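Local coordinates for protein phycocyanobilin lyase subunit beta (Nostoc sp. PCC 7120, PDB 5N3U) that associates with CpcE to form a lyase that is probably required for attaching the chromophore to the phycocyanin alpha chain CpcA, at residues Thr176-Met181 against Ala192-Ala197. Residues are numbered along the deposited sequence; the frame is centred on the assembly and turned at random.
Sequences TRLKEM and ARILLA
L178 meets both I194 and A197, and with M181, one turn further on, it makes up the face that 176-181 turns to 192-197. The segments, of helices 171-184 and 188-198, run roughly antiparallel (148°), their axes 10.0 Å apart at closest approach, as expected for consecutive helices in a HEAT-like solenoid, here the last two modelled in the chain. R177, just before L178, pairs through NH1 with OE2 of E180 (2.8 Å) within the same helix; with the NE bond to S146 OG, this salt bridge helps fix the guanidinium, over whose centre M181 CG lies 3.3 Å above the plane. From L178, CD1 lies 4.4 Å from A197 CB, a loose apolar contact, while its carbonyl O is 3.7 Å from I194 CG2, a van der Waals approach. At M181, CB is pressed to 3.4 Å from I194 CD1, tighter than usual for two carbons. In I194, chi1 (-72°) puts CG1 anti to the carbonyl carbon, and the extended chi2 carries CD1 on to M181, leaving CG2 for L178. I158 of helix 151-163 also touches M181. Direct contact between the segments is thus by dispersion, over a modest 201 Å², while R193 pairs with D273 of the alpha-subunit chain.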
loop_
_atom_site.group_PDB
_atom_site.type_symbol
_atom_site.label_atom_id
_atom_site.label_comp_id
_atom_site.label_asym_id
_atom_site.label_seq_id
_atom_site.Cartn_x
_atom_site.Cartn_y
_atom_site.Cartn_z
ATOM N N THR B 176 24.699 -11.229 -20.423
ATOM C CA THR B 176 25.006 -9.856 -20.695
ATOM C C THR B 176 24.471 -8.991 -19.613
ATOM O O THR B 176 25.157 -8.028 -19.178
ATOM C CB THR B 176 24.441 -9.467 -22.063
ATOM O OG1 THR B 176 25.224 -10.109 -23.078
ATOM C CG2 THR B 176 24.413 -7.958 -22.280
ATOM N N ARG B 177 23.244 -9.323 -19.137
ATOM C CA ARG B 177 22.628 -8.436 -18.201
ATOM C C ARG B 177 23.338 -8.565 -16.864
ATOM O O ARG B 177 23.574 -7.581 -16.173
ATOM C CB ARG B 177 21.134 -8.744 -18.092
ATOM C CG ARG B 177 20.436 -7.919 -17.065
ATOM C CD ARG B 177 20.533 -6.480 -17.336
ATOM N NE ARG B 177 20.049 -5.692 -16.225
ATOM C CZ ARG B 177 20.505 -4.499 -15.902
ATOM N NH1 ARG B 177 21.501 -3.952 -16.597
ATOM N NH2 ARG B 177 19.992 -3.846 -14.879
ATOM N N LEU B 178 23.618 -9.792 -16.529
ATOM C CA LEU B 178 24.261 -10.103 -15.309
ATOM C C LEU B 178 25.636 -9.427 -15.179
ATOM O O LEU B 178 25.923 -8.866 -14.123
ATOM C CB LEU B 178 24.389 -11.603 -15.171
ATOM C CG LEU B 178 23.130 -12.407 -14.889
ATOM C CD1 LEU B 178 23.350 -13.882 -14.826
ATOM C CD2 LEU B 178 22.443 -12.006 -13.615
ATOM N N LYS B 179 26.449 -9.428 -16.247
ATOM C CA LYS B 179 27.713 -8.690 -16.225
ATOM C C LYS B 179 27.482 -7.203 -16.001
ATOM O O LYS B 179 28.183 -6.603 -15.180
ATOM C CB LYS B 179 28.488 -8.846 -17.517
ATOM C CG LYS B 179 28.999 -10.249 -17.795
ATOM C CD LYS B 179 29.775 -10.343 -19.126
ATOM C CE LYS B 179 29.259 -11.466 -20.059
ATOM N NZ LYS B 179 29.354 -12.865 -19.512
ATOM N N GLU B 180 26.526 -6.588 -16.701
ATOM C CA GLU B 180 26.276 -5.167 -16.511
ATOM C C GLU B 180 25.870 -4.905 -15.054
ATOM O O GLU B 180 26.162 -3.837 -14.507
ATOM C CB GLU B 180 25.114 -4.624 -17.367
ATOM C CG GLU B 180 25.225 -4.570 -18.889
ATOM C CD GLU B 180 23.847 -4.754 -19.579
ATOM O OE1 GLU B 180 23.777 -5.471 -20.621
ATOM O OE2 GLU B 180 22.810 -4.238 -19.054
ATOM N N MET B 181 25.152 -5.844 -14.432
ATOM C CA MET B 181 24.685 -5.598 -13.057
ATOM C C MET B 181 25.803 -5.791 -12.015
ATOM O O MET B 181 25.973 -4.984 -11.095
ATOM C CB MET B 181 23.479 -6.508 -12.752
ATOM C CG MET B 181 22.181 -5.998 -13.346
ATOM S SD MET B 181 20.924 -7.220 -12.895
ATOM C CE MET B 181 20.572 -6.552 -11.261
ATOM N N ALA B 192 26.594 -10.334 -4.963
ATOM C CA ALA B 192 26.811 -11.726 -4.544
ATOM C C ALA B 192 25.869 -12.693 -5.170
ATOM O O ALA B 192 26.188 -13.880 -5.418
ATOM C CB ALA B 192 26.710 -11.839 -3.039
ATOM N N ARG B 193 24.637 -12.260 -5.345
ATOM C CA ARG B 193 23.664 -13.172 -5.876
ATOM C C ARG B 193 23.932 -13.322 -7.355
ATOM O O ARG B 193 23.679 -14.359 -7.907
ATOM C CB ARG B 193 22.229 -12.695 -5.605
ATOM C CG ARG B 193 21.183 -13.709 -6.026
ATOM C CD ARG B 193 21.318 -14.968 -5.199
ATOM N NE ARG B 193 20.431 -15.991 -5.611
ATOM C CZ ARG B 193 20.599 -16.679 -6.737
ATOM N NH1 ARG B 193 21.573 -16.394 -7.588
ATOM N NH2 ARG B 193 19.725 -17.611 -7.060
ATOM N N ILE B 194 24.415 -12.266 -7.989
ATOM C CA ILE B 194 24.821 -12.386 -9.393
ATOM C C ILE B 194 25.923 -13.462 -9.542
ATOM O O ILE B 194 25.765 -14.433 -10.302
ATOM C CB ILE B 194 25.297 -11.040 -9.930
ATOM C CG1 ILE B 194 24.094 -10.083 -10.113
ATOM C CG2 ILE B 194 26.046 -11.188 -11.270
ATOM C CD1 ILE B 194 24.450 -8.630 -10.221
ATOM N N LEU B 195 26.989 -13.320 -8.743
ATOM C CA LEU B 195 28.054 -14.343 -8.660
ATOM C C LEU B 195 27.560 -15.727 -8.468
ATOM O O LEU B 195 28.009 -16.599 -9.147
ATOM C CB LEU B 195 29.029 -14.051 -7.527
ATOM C CG LEU B 195 29.830 -12.767 -7.778
ATOM C CD1 LEU B 195 30.528 -12.357 -6.480
ATOM C CD2 LEU B 195 30.800 -12.913 -8.958
ATOM N N LEU B 196 26.620 -15.953 -7.553
ATOM C CA LEU B 196 26.061 -17.256 -7.402
ATOM C C LEU B 196 25.343 -17.686 -8.679
ATOM O O LEU B 196 25.387 -18.865 -9.027
ATOM C CB LEU B 196 25.049 -17.338 -6.258
ATOM C CG LEU B 196 24.392 -18.680 -5.986
ATOM C CD1 LEU B 196 25.454 -19.744 -5.707
ATOM C CD2 LEU B 196 23.478 -18.587 -4.786
ATOM N N ALA B 197 24.650 -16.758 -9.342
ATOM C CA ALA B 197 23.929 -17.138 -10.570
ATOM C C ALA B 197 24.964 -17.485 -11.667
ATOM O O ALA B 197 24.859 -18.562 -12.259
ATOM C CB ALA B 197 22.975 -16.047 -11.041
#